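Local coordinates for vascular protein tyrosine phosphatase 1 (Rattus norvegicus, PDB 3I36), which probably hydrolyses phosphotyrosine in proteins to tyrosine and phosphate, through the catalytic domain of a receptor-type phosphatase, at residues E156-K161 with L200-F205; M131-N136 with S194-P199; I261-I264 with N268-D271. One frame throughout, in Å; residues are numbered along the deposited sequence. Where two conformers were deposited one is given.

Contact 1: residues E156-K161 with L200-F205; sequences EYWPSK and LRQFHF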
ATOM      1  N   GLU A 156      11.505   6.490 -10.482  1.00 16.42           N
ATOM      2  CA  GLU A 156      10.701   5.992 -11.577  1.00 14.92           C
ATOM      3  C   GLU A 156      11.261   4.621 -11.887  1.00 12.29           C
ATOM      4  O   GLU A 156      12.184   4.469 -12.697  1.00 15.06           O
ATOM      5  CB  GLU A 156      10.788   6.906 -12.786  1.00 15.87           C
ATOM      6  CG  GLU A 156      10.004   6.366 -13.972  1.00 19.55           C
ATOM      7  CD  GLU A 156       9.670   7.445 -14.969  1.00 28.80           C
ATOM      8  OE1 GLU A 156       9.127   7.118 -16.037  1.00 28.26           O
ATOM      9  OE2 GLU A 156       9.943   8.626 -14.677  1.00 33.79           O
ATOM     10  N   TYR A 157      10.719   3.622 -11.208  1.00 14.42           N
ATOM     11  CA  TYR A 157      11.338   2.304 -11.175  1.00 16.13           C
ATOM     12  C   TYR A 157      10.856   1.438 -12.307  1.00 13.74           C
ATOM     13  O   TYR A 157      11.259   0.289 -12.421  1.00 15.01           O
ATOM     14  CB  TYR A 157      11.009   1.608  -9.861  1.00 13.98           C
ATOM     15  CG  TYR A 157       9.530   1.541  -9.591  1.00 13.40           C
ATOM     16  CD1 TYR A 157       8.736   0.564 -10.177  1.00 10.40           C
ATOM     17  CD2 TYR A 157       8.921   2.486  -8.773  1.00 13.80           C
ATOM     18  CE1 TYR A 157       7.359   0.521  -9.927  1.00 13.39           C
ATOM     19  CE2 TYR A 157       7.570   2.448  -8.512  1.00 13.03           C
ATOM     20  CZ  TYR A 157       6.794   1.462  -9.092  1.00 13.19           C
ATOM     21  OH  TYR A 157       5.451   1.442  -8.825  1.00 14.11           O
ATOM     22  N   TRP A 158       9.973   1.986 -13.128  1.00 14.47           N
ATOM     23  CA  TRP A 158       9.377   1.204 -14.198  1.00 16.55           C
ATOM     24  C   TRP A 158       9.865   1.700 -15.547  1.00 18.43           C
ATOM     25  O   TRP A 158      10.188   2.884 -15.701  1.00 19.62           O
ATOM     26  CB  TRP A 158       7.856   1.287 -14.126  1.00 11.02           C
ATOM     27  CG  TRP A 158       7.324   2.663 -14.350  1.00 14.16           C
ATOM     28  CD1 TRP A 158       6.920   3.203 -15.534  1.00 17.24           C
ATOM     29  CD2 TRP A 158       7.133   3.681 -13.357  1.00 15.59           C
ATOM     30  NE1 TRP A 158       6.480   4.490 -15.340  1.00 17.61           N
ATOM     31  CE2 TRP A 158       6.608   4.809 -14.013  1.00 15.90           C
ATOM     32  CE3 TRP A 158       7.360   3.745 -11.974  1.00 13.82           C
ATOM     33  CZ2 TRP A 158       6.306   5.992 -13.338  1.00 18.80           C
ATOM     34  CZ3 TRP A 158       7.050   4.913 -11.304  1.00 17.37           C
ATOM     35  CH2 TRP A 158       6.530   6.022 -11.984  1.00 16.32           C
ATOM     36  N   PRO A 159       9.911   0.797 -16.535  1.00 15.76           N
ATOM     37  CA  PRO A 159      10.415   1.179 -17.856  1.00 24.91           C
ATOM     38  C   PRO A 159       9.314   1.743 -18.734  1.00 21.72           C
ATOM     39  O   PRO A 159       8.131   1.684 -18.390  1.00 23.12           O
ATOM     40  CB  PRO A 159      10.892  -0.153 -18.440  1.00 24.33           C
ATOM     41  CG  PRO A 159      10.001  -1.179 -17.792  1.00 21.52           C
ATOM     42  CD  PRO A 159       9.591  -0.640 -16.445  1.00 15.57           C
ATOM     43  N   SER A 160       9.724   2.294 -19.869  1.00 28.35           N
ATOM     44  CA  SER A 160       8.811   2.597 -20.958  1.00 31.07           C
ATOM     45  C   SER A 160       8.670   1.330 -21.790  1.00 32.19           C
ATOM     46  O   SER A 160       8.975   0.225 -21.320  1.00 28.11           O
ATOM     47  CB  SER A 160       9.390   3.703 -21.832  1.00 37.06           C
ATOM     48  OG  SER A 160      10.586   3.265 -22.460  1.00 39.60           O
ATOM     49  N   LYS A 161       8.227   1.484 -23.031  1.00 33.06           N
ATOM     50  CA  LYS A 161       8.102   0.338 -23.927  1.00 32.19           C
ATOM     51  C   LYS A 161       9.435  -0.404 -24.066  1.00 31.54           C
ATOM     52  O   LYS A 161       9.463  -1.629 -24.213  0.50 27.96           O
ATOM     53  CB  LYS A 161       7.574   0.773 -25.295  1.00 30.17           C
ATOM     54  N   LEU A 200       2.179  -7.528 -15.395  1.00 18.72           N
ATOM     55  CA  LEU A 200       2.041  -6.766 -14.188  1.00 13.29           C
ATOM     56  C   LEU A 200       1.353  -5.508 -14.620  1.00 13.21           C
ATOM     57  O   LEU A 200       1.668  -4.949 -15.668  1.00 13.73           O
ATOM     58  CB  LEU A 200       3.408  -6.465 -13.560  1.00 12.94           C
ATOM     59  CG  LEU A 200       3.289  -5.621 -12.285  1.00 15.21           C
ATOM     60  CD1 LEU A 200       4.297  -6.053 -11.223  1.00 14.33           C
ATOM     61  CD2 LEU A 200       3.432  -4.139 -12.605  1.00 16.38           C
ATOM     62  N   ARG A 201       0.364  -5.101 -13.842  1.00 13.42           N
ATOM     63  CA  ARG A 201      -0.278  -3.837 -14.084  1.00 12.99           C
ATOM     64  C   ARG A 201       0.036  -2.941 -12.911  1.00 12.58           C
ATOM     65  O   ARG A 201      -0.045  -3.352 -11.753  1.00 15.26           O
ATOM     66  CB  ARG A 201      -1.800  -4.014 -14.206  1.00 13.22           C
ATOM     67  CG  ARG A 201      -2.540  -2.681 -14.266  1.00 15.70           C
ATOM     68  CD  ARG A 201      -3.902  -2.854 -14.882  1.00 13.86           C
ATOM     69  NE  ARG A 201      -3.807  -3.436 -16.212  1.00 17.29           N
ATOM     70  CZ  ARG A 201      -4.852  -3.884 -16.895  1.00 26.24           C
ATOM     71  NH1 ARG A 201      -6.068  -3.808 -16.363  1.00 25.17           N
ATOM     72  NH2 ARG A 201      -4.681  -4.412 -18.101  1.00 29.71           N
ATOM     73  N   GLN A 202       0.381  -1.705 -13.224  1.00 13.66           N
ATOM     74  CA  GLN A 202       0.713  -0.741 -12.226  1.00 12.01           C
ATOM     75  C   GLN A 202      -0.365   0.311 -12.257  1.00 14.55           C
ATOM     76  O   GLN A 202      -0.611   0.935 -13.291  1.00 14.60           O
ATOM     77  CB  GLN A 202       2.046  -0.079 -12.552  1.00 11.79           C
ATOM     78  CG  GLN A 202       2.447   0.979 -11.549  1.00 12.72           C
ATOM     79  CD  GLN A 202       3.453   1.936 -12.160  1.00 15.11           C
ATOM     80  OE1 GLN A 202       3.366   2.248 -13.344  1.00 16.12           O
ATOM     81  NE2 GLN A 202       4.410   2.393 -11.364  1.00 14.69           N
ATOM     82  N   PHE A 203      -1.013   0.487 -11.121  1.00 13.84           N
ATOM     83  CA  PHE A 203      -2.046   1.494 -10.974  1.00 11.85           C
ATOM     84  C   PHE A 203      -1.398   2.674 -10.313  1.00 16.74           C
ATOM     85  O   PHE A 203      -1.095   2.648  -9.123  1.00 13.31           O
ATOM     86  CB  PHE A 203      -3.178   0.942 -10.124  1.00 11.96           C
ATOM     87  CG  PHE A 203      -3.813  -0.282 -10.718  1.00 12.29           C
ATOM     88  CD1 PHE A 203      -4.946  -0.181 -11.513  1.00 16.02           C
ATOM     89  CD2 PHE A 203      -3.247  -1.525 -10.526  1.00 14.38           C
ATOM     90  CE1 PHE A 203      -5.523  -1.309 -12.066  1.00 16.78           C
ATOM     91  CE2 PHE A 203      -3.812  -2.652 -11.077  1.00 20.84           C
ATOM     92  CZ  PHE A 203      -4.957  -2.546 -11.845  1.00 16.36           C
ATOM     93  N   HIS A 204      -1.156   3.703 -11.106  1.00 15.38           N
ATOM     94  CA  HIS A 204      -0.464   4.865 -10.613  1.00 15.15           C
ATOM     95  C   HIS A 204      -1.461   5.967 -10.316  1.00 18.70           C
ATOM     96  O   HIS A 204      -1.936   6.652 -11.218  1.00 16.89           O
ATOM     97  CB  HIS A 204       0.569   5.348 -11.624  1.00 14.09           C
ATOM     98  CG  HIS A 204       1.507   6.363 -11.060  1.00 15.65           C
ATOM     99  ND1 HIS A 204       2.620   6.810 -11.733  1.00 17.22           N
ATOM    100  CD2 HIS A 204       1.513   6.989  -9.859  1.00 13.23           C
ATOM    101  CE1 HIS A 204       3.257   7.695 -10.985  1.00 16.78           C
ATOM    102  NE2 HIS A 204       2.611   7.812  -9.839  1.00 13.79           N
ATOM    103  N   PHE A 205      -1.798   6.105  -9.039  1.00 15.76           N
ATOM    104  CA  PHE A 205      -2.659   7.177  -8.584  1.00 12.28           C
ATOM    105  C   PHE A 205      -1.790   8.413  -8.509  1.00 17.01           C
ATOM    106  O   PHE A 205      -0.927   8.523  -7.642  1.00 15.94           O
ATOM    107  CB  PHE A 205      -3.189   6.860  -7.202  1.00 12.10           C
ATOM    108  CG  PHE A 205      -4.340   7.720  -6.788  1.00 16.45           C
ATOM    109  CD1 PHE A 205      -4.150   8.774  -5.908  1.00 18.08           C
ATOM    110  CD2 PHE A 205      -5.614   7.480  -7.290  1.00 19.41           C
ATOM    111  CE1 PHE A 205      -5.214   9.569  -5.518  1.00 19.66           C
ATOM    112  CE2 PHE A 205      -6.682   8.260  -6.903  1.00 18.60           C
ATOM    113  CZ  PHE A 205      -6.482   9.314  -6.012  1.00 23.40           C
TER
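The W158 indole is covered on one face by the amide of Q202 and on the other by CG of E156, its own neighbour but one. Q202 NE2 lies over the six-membered ring, displaced toward the rim and 3.3 Å from W158 CE3, with the amide plane steeply inclined to the indole. The indole edge in turn meets the Y157 ring: W158 CE3 sits over the centre of that ring, 3.5 Å above its plane, and Y157 CD1 lies in the indole plane. This cluster belongs to the protein-tyrosine phosphatase fold, where the loop between strands 139-142 and 164-166 packs onto strand 196-205 of the large mixed sheet. Q202 reaches the loop with CG anti to its own backbone nitrogen (chi1 179°) and the rest of the chain extended, which carries NE2 over the indole and up to the tyrosine hydroxyl. From there it donates to Y157 OH at 2.9 Å, with the hydroxyl close to the amide plane and an N-H...O angle of 150°. The same hydroxyl is hydrogen-bonded to H243 NE2, so Q202 probably helps to position a tyrosine that contacts the histidine just before the probable phosphocysteine nucleophile C244. At the other end of the amide, Q202 OE1 is hydrogen-bonded to R185 NH1, so each polar atom of this buried amide has a hydrogen-bond partner. Two residues along the strand, H204 meets the far end of the indole. Its ring stands at 79° to the six-membered ring of W158, with centroids 5.4 Å apart, an oblique meeting. H204 is fixed from two sides, ND1 by R185 NH1 and NE2 by the carbonyl oxygen of T144. Its nearest approach to the indole is made by CE1, which lies 3.8 Å from W158 CH2.

Contact 2: residues M131-N136 with S194-P199; sequences MVWEKN and SSESHP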
ATOM      1  N   MET A 131      11.527  -8.445  -5.588  1.00  9.80           N
ATOM      2  CA  MET A 131      10.385  -8.704  -4.723  1.00  8.44           C
ATOM      3  C   MET A 131       9.157  -8.921  -5.589  1.00 11.96           C
ATOM      4  O   MET A 131       8.376  -9.846  -5.377  1.00 15.53           O
ATOM      5  CB  MET A 131      10.127  -7.522  -3.819  1.00 12.94           C
ATOM      6  CG  MET A 131       8.866  -7.708  -3.004  1.00 14.37           C
ATOM      7  SD  MET A 131       8.721  -6.498  -1.691  1.00 12.49           S
ATOM      8  CE  MET A 131       8.374  -5.001  -2.597  1.00 10.57           C
ATOM      9  N   VAL A 132       8.980  -8.035  -6.559  1.00 12.14           N
ATOM     10  CA  VAL A 132       7.865  -8.155  -7.477  1.00 12.82           C
ATOM     11  C   VAL A 132       7.874  -9.543  -8.073  1.00 15.14           C
ATOM     12  O   VAL A 132       6.848 -10.210  -8.120  1.00 13.48           O
ATOM     13  CB  VAL A 132       7.948  -7.119  -8.612  1.00 11.66           C
ATOM     14  CG1 VAL A 132       7.057  -7.549  -9.796  1.00 14.68           C
ATOM     15  CG2 VAL A 132       7.522  -5.758  -8.095  1.00 11.19           C
ATOM     16  N   TRP A 133       9.043  -9.985  -8.523  1.00 15.04           N
ATOM     17  CA  TRP A 133       9.130 -11.286  -9.172  1.00 13.70           C
ATOM     18  C   TRP A 133       8.924 -12.422  -8.184  1.00 15.23           C
ATOM     19  O   TRP A 133       8.057 -13.283  -8.358  1.00 13.81           O
ATOM     20  CB  TRP A 133      10.471 -11.497  -9.861  1.00 11.65           C
ATOM     21  CG  TRP A 133      10.455 -12.837 -10.477  1.00 15.47           C
ATOM     22  CD1 TRP A 133      11.031 -13.980 -10.000  1.00 17.09           C
ATOM     23  CD2 TRP A 133       9.709 -13.214 -11.637  1.00 12.49           C
ATOM     24  NE1 TRP A 133      10.728 -15.041 -10.830  1.00 13.15           N
ATOM     25  CE2 TRP A 133       9.911 -14.592 -11.836  1.00 13.68           C
ATOM     26  CE3 TRP A 133       8.905 -12.505 -12.538  1.00 13.15           C
ATOM     27  CZ2 TRP A 133       9.344 -15.280 -12.908  1.00 14.48           C
ATOM     28  CZ3 TRP A 133       8.336 -13.192 -13.606  1.00 18.58           C
ATOM     29  CH2 TRP A 133       8.560 -14.567 -13.779  1.00 14.80           C
ATOM     30  N   GLU A 134       9.729 -12.427  -7.134  1.00 13.00           N
ATOM     31  CA  GLU A 134       9.734 -13.557  -6.221  1.00 16.46           C
ATOM     32  C   GLU A 134       8.440 -13.694  -5.458  1.00 13.05           C
ATOM     33  O   GLU A 134       8.081 -14.783  -5.037  1.00 12.09           O
ATOM     34  CB  GLU A 134      10.895 -13.440  -5.244  1.00 14.75           C
ATOM     35  CG  GLU A 134      12.232 -13.559  -5.949  1.00 16.35           C
ATOM     36  CD  GLU A 134      13.390 -13.415  -5.001  1.00 17.17           C
ATOM     37  OE1 GLU A 134      13.157 -13.268  -3.779  1.00 17.84           O
ATOM     38  OE2 GLU A 134      14.531 -13.452  -5.493  1.00 18.76           O
ATOM     39  N   LYS A 135       7.756 -12.582  -5.252  1.00  8.66           N
ATOM     40  CA  LYS A 135       6.560 -12.633  -4.430  1.00 12.41           C
ATOM     41  C   LYS A 135       5.289 -12.655  -5.264  1.00 13.77           C
ATOM     42  O   LYS A 135       4.201 -12.509  -4.731  1.00 13.00           O
ATOM     43  CB  LYS A 135       6.540 -11.496  -3.418  1.00 10.54           C
ATOM     44  CG  LYS A 135       7.766 -11.476  -2.528  1.00 15.55           C
ATOM     45  CD  LYS A 135       8.051 -12.861  -1.918  1.00 16.52           C
ATOM     46  CE  LYS A 135       9.247 -12.794  -0.960  1.00 19.28           C
ATOM     47  NZ  LYS A 135       9.742 -14.136  -0.539  1.00 13.71           N
ATOM     48  N   ASN A 136       5.436 -12.860  -6.567  1.00 15.23           N
ATOM     49  CA  ASN A 136       4.287 -13.173  -7.398  1.00 15.74           C
ATOM     50  C   ASN A 136       3.367 -11.971  -7.544  1.00 18.65           C
ATOM     51  O   ASN A 136       2.151 -12.115  -7.601  1.00 15.34           O
ATOM     52  CB  ASN A 136       3.515 -14.345  -6.782  1.00 19.11           C
ATOM     53  CG  ASN A 136       2.601 -15.018  -7.771  1.00 24.49           C
ATOM     54  OD1 ASN A 136       2.948 -15.150  -8.937  1.00 22.09           O
ATOM     55  ND2 ASN A 136       1.421 -15.446  -7.312  1.00 28.36           N
ATOM     56  N   SER A 194      15.156 -17.645 -15.813  1.00 20.76           N
ATOM     57  CA  SER A 194      14.264 -18.795 -15.885  1.00 19.15           C
ATOM     58  C   SER A 194      13.397 -18.798 -17.135  1.00 17.96           C
ATOM     59  O   SER A 194      12.766 -19.802 -17.441  1.00 18.62           O
ATOM     60  CB  SER A 194      13.350 -18.817 -14.668  1.00 16.72           C
ATOM     61  OG  SER A 194      12.577 -17.633 -14.656  1.00 14.62           O
ATOM     62  N   SER A 195      13.352 -17.671 -17.836  1.00 20.61           N
ATOM     63  CA  SER A 195      12.476 -17.517 -18.997  1.00 22.63           C
ATOM     64  C   SER A 195      11.003 -17.520 -18.614  1.00 23.07           C
ATOM     65  O   SER A 195      10.129 -17.607 -19.468  1.00 23.56           O
ATOM     66  CB  SER A 195      12.737 -18.607 -20.035  1.00 25.14           C
ATOM     67  OG  SER A 195      13.968 -18.391 -20.686  1.00 25.56           O
ATOM     68  N   GLU A 196      10.728 -17.431 -17.325  1.00 15.62           N
ATOM     69  CA  GLU A 196       9.361 -17.265 -16.885  1.00 19.81           C
ATOM     70  C   GLU A 196       8.975 -15.805 -17.042  1.00 21.13           C
ATOM     71  O   GLU A 196       9.810 -14.913 -16.905  1.00 20.49           O
ATOM     72  CB  GLU A 196       9.229 -17.661 -15.423  1.00 15.23           C
ATOM     73  CG  GLU A 196       9.598 -19.095 -15.162  1.00 16.60           C
ATOM     74  CD  GLU A 196       9.805 -19.362 -13.683  1.00 29.84           C
ATOM     75  OE1 GLU A 196      10.302 -18.458 -12.983  1.00 34.17           O
ATOM     76  OE2 GLU A 196       9.481 -20.476 -13.233  1.00 31.82           O
ATOM     77  N   SER A 197       7.699 -15.566 -17.307  1.00 15.45           N
ATOM     78  CA  SER A 197       7.205 -14.206 -17.380  1.00 15.74           C
ATOM     79  C   SER A 197       5.738 -14.155 -17.019  1.00 19.53           C
ATOM     80  O   SER A 197       5.038 -15.165 -17.018  1.00 18.48           O
ATOM     81  CB  SER A 197       7.401 -13.663 -18.790  1.00 16.93           C
ATOM     82  OG  SER A 197       6.760 -14.498 -19.725  1.00 17.02           O
ATOM     83  N   HIS A 198       5.275 -12.962 -16.694  1.00 18.18           N
ATOM     84  CA  HIS A 198       3.854 -12.749 -16.537  1.00 16.44           C
ATOM     85  C   HIS A 198       3.596 -11.258 -16.560  1.00 17.00           C
ATOM     86  O   HIS A 198       4.538 -10.461 -16.530  1.00 14.34           O
ATOM     87  CB  HIS A 198       3.334 -13.389 -15.247  1.00 18.73           C
ATOM     88  CG  HIS A 198       3.868 -12.762 -13.998  1.00 17.35           C
ATOM     89  ND1 HIS A 198       3.440 -11.529 -13.548  1.00 14.35           N
ATOM     90  CD2 HIS A 198       4.772 -13.203 -13.096  1.00 16.59           C
ATOM     91  CE1 HIS A 198       4.064 -11.238 -12.421  1.00 14.31           C
ATOM     92  NE2 HIS A 198       4.878 -12.238 -12.125  1.00 15.09           N
ATOM     93  N   PRO A 199       2.322 -10.885 -16.656  1.00 17.64           N
ATOM     94  CA  PRO A 199       1.961  -9.477 -16.733  1.00 17.93           C
ATOM     95  C   PRO A 199       2.066  -8.839 -15.372  1.00 19.08           C
ATOM     96  O   PRO A 199       2.044  -9.494 -14.326  1.00 14.88           O
ATOM     97  CB  PRO A 199       0.480  -9.512 -17.152  1.00 22.21           C
ATOM     98  CG  PRO A 199       0.222 -10.902 -17.612  1.00 25.77           C
ATOM     99  CD  PRO A 199       1.142 -11.753 -16.797  1.00 20.30           C
TER
HETATM  100  O   HOH W   1       5.988 -12.081  -9.912  1.00 46.76           O
HETATM  101  O   HOH W   2      11.700 -17.719 -10.994  1.00 49.62           O
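W133 reaches from the last turn of helix 125-134 to the outer end of strand 196-205, a helix-on-sheet contact at the surface of the phosphatase fold. The tight part lies along the benzene edge of the indole. There W133 CZ2 is 3.5 Å from E196 CB, and W133 CH2 is 3.4 Å from E196 O. Further along the strand, W133 CZ3 comes within 3.6 Å of H198 CD2. These two rings are nearly parallel, their planes 15° apart, yet so offset that little of one ring lies over the other; H198 instead stacks with Y138. With CG anti to the backbone nitrogen (chi1 180°), W133 is carried off the helix toward the strand, where V189 and N191 also touch it. The looser side is spanned by water. One molecule accepts from W133 NE1 at 2.9 Å and donates to E196 OE1, while another donates to V132 O and also bonds H198 NE2. An alanine in place of W133 would probably open a gap beside E196 and H198 and leave the first water without its indole donor. The helix closes in a Schellman motif with N136 at positive phi. At the start of the other segment, S194 makes an ST turn, its OG accepting from E196 N and donating to E196 OE1 at 2.9 Å.

Contact 3: residues I261-I264 with N268-D271; sequences IYQI and NTVD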
ATOM      1  N   ILE A 261     -14.023  -1.901   2.337  1.00 11.21           N
ATOM      2  CA  ILE A 261     -15.055  -2.145   1.335  1.00 13.79           C
ATOM      3  C   ILE A 261     -15.490  -3.597   1.375  1.00 14.01           C
ATOM      4  O   ILE A 261     -16.686  -3.899   1.350  1.00 12.34           O
ATOM      5  CB  ILE A 261     -14.588  -1.755  -0.075  1.00 15.33           C
ATOM      6  CG1 ILE A 261     -14.415  -0.224  -0.157  1.00 12.28           C
ATOM      7  CG2 ILE A 261     -15.561  -2.280  -1.124  1.00 13.80           C
ATOM      8  CD1 ILE A 261     -13.694   0.249  -1.432  1.00 17.92           C
ATOM      9  N   TYR A 262     -14.531  -4.512   1.466  1.00 12.65           N
ATOM     10  CA  TYR A 262     -14.914  -5.917   1.571  1.00 11.18           C
ATOM     11  C   TYR A 262     -15.778  -6.156   2.798  1.00 10.47           C
ATOM     12  O   TYR A 262     -16.780  -6.860   2.736  1.00 12.85           O
ATOM     13  CB  TYR A 262     -13.697  -6.800   1.674  1.00 10.63           C
ATOM     14  CG  TYR A 262     -13.064  -7.126   0.351  1.00 12.77           C
ATOM     15  CD1 TYR A 262     -13.759  -7.844  -0.613  1.00 17.77           C
ATOM     16  CD2 TYR A 262     -11.756  -6.751   0.081  1.00 10.46           C
ATOM     17  CE1 TYR A 262     -13.174  -8.162  -1.821  1.00 18.59           C
ATOM     18  CE2 TYR A 262     -11.153  -7.071  -1.118  1.00 10.75           C
ATOM     19  CZ  TYR A 262     -11.866  -7.776  -2.070  1.00 17.43           C
ATOM     20  OH  TYR A 262     -11.260  -8.103  -3.258  1.00 21.05           O
ATOM     21  N   GLN A 263     -15.361  -5.576   3.915  1.00 11.56           N
ATOM     22  CA  GLN A 263     -16.053  -5.686   5.193  0.50 16.47           C
ATOM     23  C   GLN A 263     -17.500  -5.233   5.035  1.00 12.40           C
ATOM     24  O   GLN A 263     -18.442  -5.895   5.453  1.00 13.01           O
ATOM     25  CB  GLN A 263     -15.354  -4.751   6.180  0.50 18.63           C
ATOM     26  CG  GLN A 263     -14.970  -5.338   7.517  0.50 19.83           C
ATOM     27  CD  GLN A 263     -13.987  -4.441   8.262  0.50 14.07           C
ATOM     28  OE1 GLN A 263     -14.145  -3.218   8.302  0.50 13.49           O
ATOM     29  NE2 GLN A 263     -12.970  -5.047   8.855  0.50 17.09           N
ATOM     30  N   ILE A 264     -17.654  -4.045   4.451  1.00 12.74           N
ATOM     31  CA  ILE A 264     -18.972  -3.471   4.218  1.00 15.32           C
ATOM     32  C   ILE A 264     -19.786  -4.403   3.331  1.00 16.78           C
ATOM     33  O   ILE A 264     -20.930  -4.731   3.630  1.00 17.88           O
ATOM     34  CB  ILE A 264     -18.856  -2.099   3.512  1.00 17.38           C
ATOM     35  CG1 ILE A 264     -18.422  -1.021   4.504  1.00 18.88           C
ATOM     36  CG2 ILE A 264     -20.186  -1.714   2.851  1.00 18.30           C
ATOM     37  CD1 ILE A 264     -17.963   0.262   3.815  1.00 23.11           C
ATOM     38  N   ASN A 268     -21.509  -6.027   6.253  1.00 15.69           N
ATOM     39  CA  ASN A 268     -22.311  -4.864   6.614  1.00 13.77           C
ATOM     40  C   ASN A 268     -21.837  -4.226   7.891  1.00 16.37           C
ATOM     41  O   ASN A 268     -22.621  -3.657   8.630  1.00 15.42           O
ATOM     42  CB  ASN A 268     -23.773  -5.248   6.769  1.00 13.85           C
ATOM     43  CG  ASN A 268     -24.334  -5.799   5.503  1.00 15.94           C
ATOM     44  OD1 ASN A 268     -24.314  -5.136   4.470  1.00 19.76           O
ATOM     45  ND2 ASN A 268     -24.797  -7.029   5.553  1.00 18.20           N
ATOM     46  N   THR A 269     -20.537  -4.308   8.133  1.00 11.88           N
ATOM     47  CA  THR A 269     -19.984  -3.765   9.348  1.00 14.00           C
ATOM     48  C   THR A 269     -18.661  -3.157   8.966  1.00 12.12           C
ATOM     49  O   THR A 269     -18.097  -3.480   7.927  1.00 16.21           O
ATOM     50  CB  THR A 269     -19.682  -4.856  10.375  1.00 21.46           C
ATOM     51  OG1 THR A 269     -18.619  -5.677   9.869  1.00 31.61           O
ATOM     52  CG2 THR A 269     -20.912  -5.698  10.624  1.00 16.56           C
ATOM     53  N   VAL A 270     -18.160  -2.270   9.804  1.00 15.76           N
ATOM     54  CA  VAL A 270     -16.833  -1.768   9.563  1.00 14.64           C
ATOM     55  C   VAL A 270     -16.087  -1.749  10.865  1.00 14.70           C
ATOM     56  O   VAL A 270     -16.659  -1.610  11.946  1.00 13.98           O
ATOM     57  CB  VAL A 270     -16.819  -0.369   8.895  1.00 26.92           C
ATOM     58  CG1 VAL A 270     -17.764  -0.334   7.694  1.00 33.41           C
ATOM     59  CG2 VAL A 270     -17.178   0.700   9.876  1.00 27.56           C
ATOM     60  N   ASP A 271     -14.788  -1.904  10.748  1.00 13.01           N
ATOM     61  CA  ASP A 271     -13.934  -1.777  11.895  1.00 13.53           C
ATOM     62  C   ASP A 271     -12.655  -1.151  11.380  1.00 12.43           C
ATOM     63  O   ASP A 271     -11.671  -1.834  11.093  1.00 13.38           O
ATOM     64  CB  ASP A 271     -13.671  -3.133  12.536  1.00 17.68           C
ATOM     65  CG  ASP A 271     -12.973  -3.003  13.872  1.00 14.95           C
ATOM     66  OD1 ASP A 271     -12.614  -1.860  14.249  1.00 13.67           O
ATOM     67  OD2 ASP A 271     -12.792  -4.032  14.539  1.00 23.68           O
TER
HETATM   68  O   HOH W   3     -23.122  -2.784   3.617  1.00 27.01           O
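N268 N donates to I264 O at 3.0 Å where helix 249-267, which follows the phosphate-binding loop of the protein-tyrosine phosphatase domain, reverses into the short strand 269-270. The bond is bent, at 136°, and continues the helical pattern of bonding by one step, since N268 is the first residue to leave helical geometry and does so with positive phi. N268 CA also approaches I264 O, at 3.3 Å. A water lies within bonding distance of both I264 O and N268 OD1 and may bridge them, although it has more acceptors around it than protons to give. A second bond, from D271 N to Q263 OE1 at 2.9 Å, belongs to one of two conformers of Q263 and is therefore uncertain. Its N-H...O angle is 153°, but the donor stands well above the plane of the side-chain carbonyl. Past the turn the chain runs back beside the helix, and T269 O lies 3.5 Å from Q263 CB. The extended chain of Q263 passes alongside T269, bringing OE1 also close to CA of V270. D271 in turn is the N-cap of helix 272-280, its OD1 accepting from G274 N, so in this conformer the glutamine would link the end of one helix to the start of the next. Strand 269-270 pairs antiparallel with strand 26-27, through backbone bonds between V270 and I26, and V300 and I303 of helix 290-305 pack on the buried side. There I264 and V270 run alongside each other in one direction. I264 turns CG1 beside its backbone nitrogen (chi1 -76°), and this atom presses against V270 CG1 at 3.3 Å, short for two carbons.

From the N terminus, helix 125-134 opens contact 2 and the loop at 156-161 opens contact 1. Strand 196-205 then closes both, first contact 2 with its outer end and then contact 1 with its inner half, so the two loops cross. They adjoin in space, V132 CG1 packing against L200 CD1 at 3.4 Å, and together they fasten a helix and a loop to successive parts of one strand of the large sheet. Contact 3 follows in series and closes only a short turn. It lies about 30 Å from contact 1, centre to centre, beyond the centre of the chain, where it ties helix 249-267 to the small two-stranded sheet that 269-270 forms with 26-27.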